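Local atomic coordinates of TRNA (adenine(9)-n1)-methyltransferase (Sulfolobus acidocaldarius, PDB entry 5A7Z), a protein that catalyses the S-adenosyl-L-methionine-dependent methylation of N1 of adenosine 9 in tRNA. Residues Y107-L116 and N195-V203; T128-L136 and L148-G159. All blocks are in the same frame, centred on the assembly; numbering follows the deposited sequence.

Interaction 1: Y107-L116 and N195-V203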
loop_
_atom_site.group_PDB
_atom_site.type_symbol
_atom_site.label_atom_id
_atom_site.label_comp_id
_atom_site.label_asym_id
_atom_site.label_seq_id
_atom_site.Cartn_x
_atom_site.Cartn_y
_atom_site.Cartn_z
ATOM N N TYR A 107 3.716 -8.127 -4.184
ATOM C CA TYR A 107 3.794 -6.868 -4.864
ATOM C C TYR A 107 2.460 -6.176 -4.771
ATOM O O TYR A 107 1.420 -6.832 -4.618
ATOM C CB TYR A 107 4.193 -7.099 -6.344
ATOM C CG TYR A 107 5.606 -7.661 -6.492
ATOM C CD1 TYR A 107 6.709 -6.901 -6.126
ATOM C CD2 TYR A 107 5.825 -8.958 -6.927
ATOM C CE1 TYR A 107 7.977 -7.405 -6.209
ATOM C CE2 TYR A 107 7.104 -9.474 -7.019
ATOM C CZ TYR A 107 8.180 -8.690 -6.653
ATOM O OH TYR A 107 9.474 -9.180 -6.753
ATOM N N PRO A 108 2.464 -4.841 -4.891
ATOM C CA PRO A 108 3.678 -4.077 -5.059
ATOM C C PRO A 108 4.387 -3.813 -3.735
ATOM O O PRO A 108 3.797 -3.996 -2.667
ATOM C CB PRO A 108 3.177 -2.762 -5.663
ATOM C CG PRO A 108 1.790 -2.613 -5.121
ATOM C CD PRO A 108 1.259 -4.020 -5.139
ATOM N N LYS A 109 5.654 -3.401 -3.829
ATOM C CA LYS A 109 6.482 -3.097 -2.663
ATOM C C LYS A 109 6.735 -1.633 -2.584
ATOM O O LYS A 109 7.163 -1.031 -3.548
ATOM C CB LYS A 109 7.817 -3.799 -2.766
ATOM C CG LYS A 109 7.707 -5.289 -2.655
ATOM C CD LYS A 109 9.072 -5.908 -2.773
ATOM C CE LYS A 109 9.002 -7.413 -2.608
ATOM N NZ LYS A 109 10.182 -8.072 -3.249
HETATM N N MSE A 110 6.506 -1.072 -1.413
HETATM C CA MSE A 110 6.766 0.316 -1.143
HETATM C C MSE A 110 7.935 0.344 -0.171
HETATM O O MSE A 110 7.855 -0.200 0.925
HETATM C CB MSE A 110 5.502 0.934 -0.505
HETATM C CG MSE A 110 4.208 0.551 -1.259
HETATM SE SE MSE A 110 4.121 1.527 -2.994
HETATM C CE MSE A 110 3.564 0.029 -4.087
ATOM N N VAL A 111 9.017 0.988 -0.565
ATOM C CA VAL A 111 10.267 0.942 0.197
ATOM C C VAL A 111 10.602 2.329 0.632
ATOM O O VAL A 111 10.687 3.244 -0.209
ATOM C CB VAL A 111 11.394 0.385 -0.672
ATOM C CG1 VAL A 111 12.703 0.430 0.060
ATOM C CG2 VAL A 111 11.066 -1.048 -1.088
ATOM N N ILE A 112 10.682 2.530 1.939
ATOM C CA ILE A 112 11.170 3.793 2.484
ATOM C C ILE A 112 12.650 3.645 2.806
ATOM O O ILE A 112 13.041 2.840 3.673
ATOM C CB ILE A 112 10.421 4.216 3.766
ATOM C CG1 ILE A 112 8.894 4.123 3.559
ATOM C CG2 ILE A 112 10.821 5.633 4.180
ATOM C CD1 ILE A 112 8.424 4.845 2.335
ATOM N N ASP A 113 13.466 4.430 2.108
ATOM C CA ASP A 113 14.927 4.320 2.231
ATOM C C ASP A 113 15.447 5.331 3.241
ATOM O O ASP A 113 15.608 6.510 2.946
ATOM C CB ASP A 113 15.584 4.525 0.874
ATOM C CG ASP A 113 17.086 4.187 0.870
ATOM O OD1 ASP A 113 17.748 4.152 1.962
ATOM O OD2 ASP A 113 17.612 3.984 -0.256
ATOM N N LEU A 114 15.727 4.847 4.437
ATOM C CA LEU A 114 16.230 5.698 5.497
ATOM C C LEU A 114 17.734 5.512 5.731
ATOM O O LEU A 114 18.240 5.890 6.768
ATOM C CB LEU A 114 15.467 5.407 6.787
ATOM C CG LEU A 114 13.995 5.850 6.839
ATOM C CD1 LEU A 114 13.490 5.764 8.275
ATOM C CD2 LEU A 114 13.780 7.252 6.274
ATOM N N GLY A 115 18.445 4.947 4.766
ATOM C CA GLY A 115 19.913 4.970 4.779
ATOM C C GLY A 115 20.494 6.342 5.131
ATOM O O GLY A 115 21.417 6.421 5.877
ATOM N N LEU A 116 19.895 7.417 4.630
ATOM C CA LEU A 116 20.399 8.774 4.861
ATOM C C LEU A 116 20.161 9.362 6.282
ATOM O O LEU A 116 20.564 10.491 6.531
ATOM C CB LEU A 116 19.789 9.753 3.821
ATOM C CG LEU A 116 18.428 10.443 4.140
ATOM C CD1 LEU A 116 18.148 11.566 3.144
ATOM C CD2 LEU A 116 17.251 9.477 4.187
ATOM N N ASN A 195 6.830 -2.483 -10.107
ATOM C CA ASN A 195 6.253 -3.191 -8.956
ATOM C C ASN A 195 6.933 -2.903 -7.612
ATOM O O ASN A 195 6.554 -3.473 -6.591
ATOM C CB ASN A 195 6.169 -4.691 -9.216
ATOM C CG ASN A 195 7.509 -5.321 -9.416
ATOM O OD1 ASN A 195 8.529 -4.686 -9.247
ATOM N ND2 ASN A 195 7.514 -6.602 -9.751
ATOM N N VAL A 196 7.965 -2.067 -7.636
ATOM C CA VAL A 196 8.711 -1.683 -6.416
ATOM C C VAL A 196 9.015 -0.177 -6.480
ATOM O O VAL A 196 9.518 0.309 -7.480
ATOM C CB VAL A 196 10.022 -2.469 -6.278
ATOM C CG1 VAL A 196 10.805 -2.001 -5.054
ATOM C CG2 VAL A 196 9.752 -3.956 -6.209
ATOM N N PHE A 197 8.678 0.545 -5.414
ATOM C CA PHE A 197 8.803 2.024 -5.371
ATOM C C PHE A 197 9.632 2.475 -4.204
ATOM O O PHE A 197 9.328 2.151 -3.071
ATOM C CB PHE A 197 7.413 2.671 -5.334
ATOM C CG PHE A 197 6.574 2.264 -6.481
ATOM C CD1 PHE A 197 5.987 1.023 -6.495
ATOM C CD2 PHE A 197 6.543 3.027 -7.627
ATOM C CE1 PHE A 197 5.295 0.582 -7.604
ATOM C CE2 PHE A 197 5.831 2.604 -8.736
ATOM C CZ PHE A 197 5.214 1.378 -8.725
ATOM N N VAL A 198 10.723 3.186 -4.502
ATOM C CA VAL A 198 11.688 3.601 -3.509
ATOM C C VAL A 198 11.573 5.110 -3.280
ATOM O O VAL A 198 11.718 5.909 -4.219
ATOM C CB VAL A 198 13.130 3.246 -3.935
ATOM C CG1 VAL A 198 14.124 3.678 -2.865
ATOM C CG2 VAL A 198 13.277 1.745 -4.184
ATOM N N ILE A 199 11.304 5.460 -2.017
ATOM C CA ILE A 199 11.221 6.838 -1.533
ATOM C C ILE A 199 12.229 7.038 -0.398
ATOM O O ILE A 199 12.129 6.419 0.666
ATOM C CB ILE A 199 9.786 7.176 -1.028
ATOM C CG1 ILE A 199 8.738 6.472 -1.901
ATOM C CG2 ILE A 199 9.557 8.691 -1.076
ATOM C CD1 ILE A 199 7.347 6.369 -1.295
ATOM N N GLY A 200 13.219 7.886 -0.636
ATOM C CA GLY A 200 14.194 8.239 0.396
ATOM C C GLY A 200 13.799 9.526 1.076
ATOM O O GLY A 200 12.650 9.946 0.993
ATOM N N GLY A 201 14.757 10.147 1.750
ATOM C CA GLY A 201 14.531 11.404 2.457
ATOM C C GLY A 201 14.973 12.629 1.664
ATOM O O GLY A 201 15.735 12.516 0.697
ATOM N N ILE A 202 14.502 13.791 2.084
ATOM C CA ILE A 202 14.887 15.056 1.486
ATOM C C ILE A 202 16.124 15.586 2.145
ATOM O O ILE A 202 16.148 15.842 3.327
ATOM C CB ILE A 202 13.811 16.113 1.661
ATOM C CG1 ILE A 202 13.490 16.286 3.141
ATOM C CG2 ILE A 202 12.569 15.746 0.889
ATOM C CD1 ILE A 202 12.902 17.634 3.507
ATOM N N VAL A 203 17.169 15.742 1.363
ATOM C CA VAL A 203 18.430 16.173 1.911
ATOM C C VAL A 203 18.813 17.531 1.383
ATOM O O VAL A 203 19.641 17.643 0.508
ATOM C CB VAL A 203 19.527 15.163 1.581
ATOM C CG1 VAL A 203 19.524 14.853 0.106
ATOM C CG2 VAL A 203 20.881 15.671 2.018
#
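Met110 and Phe197 sit side by side on one face of a parallel strand pair, 109-113 with 196-199, in the central sheet of the SPOUT methyltransferase domain. Their contact is Met-aromatic: the selenium of Met110, a selenomethionine, lies obliquely to the ring, 5.0 Å from its centroid, and bends at chi2 and chi3 bring CE to 3.6 Å from Phe197 CD1. On the same face CD1 of Ile112 meets CD1 of Ile199, and helix 242-255 covers Met110, Ile112 and Phe197. Lys109, Val111, Val196 and Val198 pack on the other face. Five backbone hydrogen bonds join the segments in the parallel ladder; Ile199 N to Val111 O, 2.9 Å, is nearly straight at 174°.

The ends are less enclosed. Beyond the ladder Leu116 lays CD2 against Gly201 N at 3.6 Å, where a side chain on the glycine would clash, but Val203, partly exposed and poorly ordered, gives only a 4.2 Å contact from CB to Leu116 CD1. At the other end Tyr107 and Asn195, both partly exposed, stack flat, ring and amide planes 7° apart. Asp173 takes the Tyr107 hydroxyl and the Lys109 ammonium, while Asn174 N and Glu172 O hold the amide. With chi1 at 63°, Asn195 turns its amide over the tyrosine, and ND2 stands 3.6 Å above the ring centre.

Interaction 2: T128-L136 and L148-G159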
loop_
_atom_site.group_PDB
_atom_site.type_symbol
_atom_site.label_atom_id
_atom_site.label_comp_id
_atom_site.label_asym_id
_atom_site.label_seq_id
_atom_site.Cartn_x
_atom_site.Cartn_y
_atom_site.Cartn_z
ATOM N N THR A 128 10.528 13.239 9.173
ATOM C CA THR A 128 10.682 11.935 8.538
ATOM C C THR A 128 10.096 10.818 9.379
ATOM O O THR A 128 9.417 9.939 8.857
ATOM C CB THR A 128 12.162 11.636 8.220
ATOM O OG1 THR A 128 12.651 12.610 7.289
ATOM C CG2 THR A 128 12.329 10.254 7.617
ATOM N N LEU A 129 10.336 10.836 10.674
ATOM C CA LEU A 129 9.838 9.724 11.517
ATOM C C LEU A 129 8.318 9.745 11.640
ATOM O O LEU A 129 7.649 8.673 11.779
ATOM C CB LEU A 129 10.475 9.779 12.878
ATOM C CG LEU A 129 11.956 9.461 12.800
ATOM C CD1 LEU A 129 12.590 9.721 14.147
ATOM C CD2 LEU A 129 12.155 8.003 12.374
ATOM N N LEU A 130 7.762 10.958 11.593
ATOM C CA LEU A 130 6.322 11.122 11.669
ATOM C C LEU A 130 5.703 10.627 10.365
ATOM O O LEU A 130 4.725 9.890 10.381
ATOM C CB LEU A 130 5.963 12.593 11.894
ATOM C CG LEU A 130 4.490 12.939 11.856
ATOM C CD1 LEU A 130 3.731 12.188 12.961
ATOM C CD2 LEU A 130 4.317 14.449 11.997
ATOM N N GLN A 131 6.296 11.044 9.236
ATOM C CA GLN A 131 5.875 10.591 7.928
ATOM C C GLN A 131 5.955 9.078 7.792
ATOM O O GLN A 131 5.048 8.444 7.262
ATOM C CB GLN A 131 6.681 11.278 6.848
ATOM C CG GLN A 131 6.289 12.755 6.703
ATOM C CD GLN A 131 7.212 13.517 5.803
ATOM O OE1 GLN A 131 7.902 12.939 4.960
ATOM N NE2 GLN A 131 7.208 14.833 5.938
ATOM N N VAL A 132 7.011 8.485 8.284
ATOM C CA VAL A 132 7.111 7.062 8.187
ATOM C C VAL A 132 5.976 6.397 8.911
ATOM O O VAL A 132 5.326 5.526 8.372
ATOM C CB VAL A 132 8.427 6.552 8.697
ATOM C CG1 VAL A 132 8.324 5.066 9.044
ATOM C CG2 VAL A 132 9.475 6.763 7.628
ATOM N N ASP A 133 5.726 6.818 10.135
ATOM C CA ASP A 133 4.634 6.263 10.919
ATOM C C ASP A 133 3.276 6.388 10.225
ATOM O O ASP A 133 2.505 5.433 10.202
ATOM C CB ASP A 133 4.572 6.950 12.278
ATOM C CG ASP A 133 5.686 6.503 13.219
ATOM O OD1 ASP A 133 6.740 5.955 12.760
ATOM O OD2 ASP A 133 5.537 6.776 14.414
ATOM N N LEU A 134 3.008 7.565 9.656
ATOM C CA LEU A 134 1.842 7.799 8.834
ATOM C C LEU A 134 1.710 6.850 7.645
ATOM O O LEU A 134 0.597 6.584 7.202
ATOM C CB LEU A 134 1.852 9.250 8.311
ATOM C CG LEU A 134 1.586 10.310 9.385
ATOM C CD1 LEU A 134 1.674 11.726 8.821
ATOM C CD2 LEU A 134 0.220 10.084 10.014
ATOM N N CYS A 135 2.842 6.397 7.101
ATOM C CA CYS A 135 2.861 5.427 6.010
ATOM C C CYS A 135 2.235 4.124 6.430
ATOM O O CYS A 135 1.658 3.452 5.610
ATOM C CB CYS A 135 4.294 5.149 5.498
ATOM S SG CYS A 135 5.011 6.517 4.543
ATOM N N LEU A 136 2.368 3.746 7.701
ATOM C CA LEU A 136 1.707 2.545 8.163
ATOM C C LEU A 136 0.178 2.673 8.044
ATOM O O LEU A 136 -0.506 1.688 7.712
ATOM C CB LEU A 136 2.094 2.227 9.582
ATOM C CG LEU A 136 1.580 0.882 10.123
ATOM C CD1 LEU A 136 2.306 -0.311 9.517
ATOM C CD2 LEU A 136 1.727 0.877 11.619
ATOM N N LEU A 148 5.057 -2.917 2.950
ATOM C CA LEU A 148 5.849 -1.789 3.301
ATOM C C LEU A 148 7.164 -2.300 3.857
ATOM O O LEU A 148 7.185 -3.207 4.704
ATOM C CB LEU A 148 5.128 -0.949 4.357
ATOM C CG LEU A 148 5.829 0.320 4.821
ATOM C CD1 LEU A 148 6.011 1.324 3.676
ATOM C CD2 LEU A 148 4.984 0.949 5.946
ATOM N N THR A 149 8.248 -1.714 3.362
ATOM C CA THR A 149 9.594 -2.001 3.819
ATOM C C THR A 149 10.266 -0.681 4.174
ATOM O O THR A 149 10.185 0.315 3.394
ATOM C CB THR A 149 10.399 -2.714 2.716
ATOM O OG1 THR A 149 9.994 -4.077 2.648
ATOM C CG2 THR A 149 11.878 -2.680 2.993
ATOM N N VAL A 150 10.862 -0.648 5.359
ATOM C CA VAL A 150 11.716 0.464 5.787
ATOM C C VAL A 150 13.133 0.000 5.874
ATOM O O VAL A 150 13.455 -1.058 6.499
ATOM C CB VAL A 150 11.338 1.020 7.166
ATOM C CG1 VAL A 150 12.233 2.200 7.528
ATOM C CG2 VAL A 150 9.884 1.423 7.183
ATOM N N VAL A 151 13.985 0.702 5.181
ATOM C CA VAL A 151 15.343 0.279 5.105
ATOM C C VAL A 151 16.304 1.343 5.520
ATOM O O VAL A 151 16.197 2.475 5.149
ATOM C CB VAL A 151 15.684 -0.261 3.717
ATOM C CG1 VAL A 151 15.703 0.859 2.722
ATOM C CG2 VAL A 151 17.025 -0.941 3.739
ATOM N N GLY A 152 17.253 0.953 6.330
ATOM C CA GLY A 152 18.303 1.875 6.671
ATOM C C GLY A 152 18.670 1.803 8.104
ATOM O O GLY A 152 19.684 2.311 8.474
ATOM N N LYS A 153 17.827 1.170 8.898
ATOM C CA LYS A 153 18.052 1.007 10.324
ATOM C C LYS A 153 17.368 -0.212 10.796
ATOM O O LYS A 153 16.181 -0.265 10.734
ATOM C CB LYS A 153 17.441 2.145 11.102
ATOM C CG LYS A 153 18.087 3.505 10.914
ATOM C CD LYS A 153 17.514 4.488 11.916
ATOM C CE LYS A 153 16.065 4.781 11.612
ATOM N NZ LYS A 153 15.492 5.817 12.482
ATOM N N ALA A 154 18.111 -1.169 11.314
ATOM C CA ALA A 154 17.569 -2.442 11.730
ATOM C C ALA A 154 16.775 -2.476 13.048
ATOM O O ALA A 154 16.064 -3.428 13.297
ATOM C CB ALA A 154 18.688 -3.463 11.776
ATOM N N ASP A 155 16.887 -1.442 13.873
ATOM C CA ASP A 155 16.263 -1.433 15.199
ATOM C C ASP A 155 14.759 -1.088 15.249
ATOM O O ASP A 155 14.001 -1.744 15.937
ATOM C CB ASP A 155 17.021 -0.457 16.102
ATOM C CG ASP A 155 16.987 0.965 15.578
ATOM O OD1 ASP A 155 16.441 1.182 14.476
ATOM O OD2 ASP A 155 17.481 1.930 16.199
ATOM N N TYR A 156 14.362 -0.057 14.518
ATOM C CA TYR A 156 13.003 0.455 14.455
ATOM C C TYR A 156 11.881 -0.569 14.325
ATOM O O TYR A 156 12.121 -1.647 13.857
ATOM C CB TYR A 156 12.916 1.343 13.242
ATOM C CG TYR A 156 12.045 2.527 13.444
ATOM C CD1 TYR A 156 12.241 3.362 14.520
ATOM C CD2 TYR A 156 11.023 2.814 12.563
ATOM C CE1 TYR A 156 11.452 4.458 14.719
ATOM C CE2 TYR A 156 10.224 3.917 12.749
ATOM C CZ TYR A 156 10.447 4.728 13.838
ATOM O OH TYR A 156 9.663 5.825 14.053
ATOM N N VAL A 157 10.675 -0.202 14.747
ATOM C CA VAL A 157 9.531 -1.102 14.672
ATOM C C VAL A 157 8.228 -0.326 14.517
ATOM O O VAL A 157 8.055 0.741 15.105
ATOM C CB VAL A 157 9.437 -2.001 15.919
ATOM C CG1 VAL A 157 8.180 -2.854 15.865
ATOM C CG2 VAL A 157 10.677 -2.872 16.040
ATOM N N LEU A 158 7.546 -0.764 13.450
ATOM C CA LEU A 158 6.417 -0.139 12.790
ATOM C C LEU A 158 5.385 -1.179 12.347
ATOM O O LEU A 158 5.418 -1.651 11.248
ATOM C CB LEU A 158 6.904 0.589 11.556
ATOM C CG LEU A 158 5.959 1.433 10.741
ATOM C CD1 LEU A 158 5.640 2.711 11.463
ATOM C CD2 LEU A 158 6.575 1.748 9.412
ATOM N N GLY A 159 4.469 -1.531 13.223
ATOM C CA GLY A 159 3.551 -2.600 12.953
ATOM C C GLY A 159 4.264 -3.808 12.441
ATOM O O GLY A 159 5.293 -4.160 12.929
#
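Leu158 lies against helix 122-142 between Val132, Asp133 and Leu136, on the chain that folds back after strand 148-151. The strand runs nearly antiparallel to the helix, as the returning half of a beta-alpha-beta unit. In Leu158 CG lies anti to its own N (chi1 -175°), which carries the branch to the helix, and the two methyls part there: CD2 meets Val132 CG1 at 3.8 Å, and CD1 lies 3.7 Å from Asp133 CA and 4.0 Å from Leu136 CB. An alanine here would lack both methyls and is likely to leave a gap between Val132 and Leu136, with the returning chain less firmly seated on the helix. Beneath, on the sheet side, Val132 also approaches Val150 CG2, and Leu148 directs CD2 to Cys135 CB at 4.3 Å.

Tyr156, poorly ordered, closes the outer edge. Its ring is oblique to Leu129, whose CD2 comes within 3.7 Å of Tyr156 OH. The hydroxyl donates to Asp133 OD1 at 3.2 Å, arriving on the syn side and 15° out of the carboxylate plane, with ring and carboxylate turned 33° apart. Asp133 is exposed, and this long bond is the one hydrogen bond between the segments, so the helix is probably held to the strand and returning chain mainly by aliphatic contact, with the phenol-carboxylate pair a modest polar addition at the exposed side.

Overall arrangement
From the N terminus, the chain passes along strand 109-113, turns into helix 122-142 and comes back on strand 148-151, which pairs in parallel with 109-113. Interaction 2 closes this short excursion, 11 residues between its segments, by setting the helix and the returning chain against each other. Interaction 1 closes a loop with 78 residues between its segments when strand 196-202 joins the other edge of 109-113, so interaction 2 is nested inside it. Segment 107-116 links the two: it belongs to interaction 1, and it meets interaction 2 where Ile112 N probably bonds to Thr149 O and Leu114 CD2 packs on Thr128 CG2. Helix 242-255 later touches residues of both contacts.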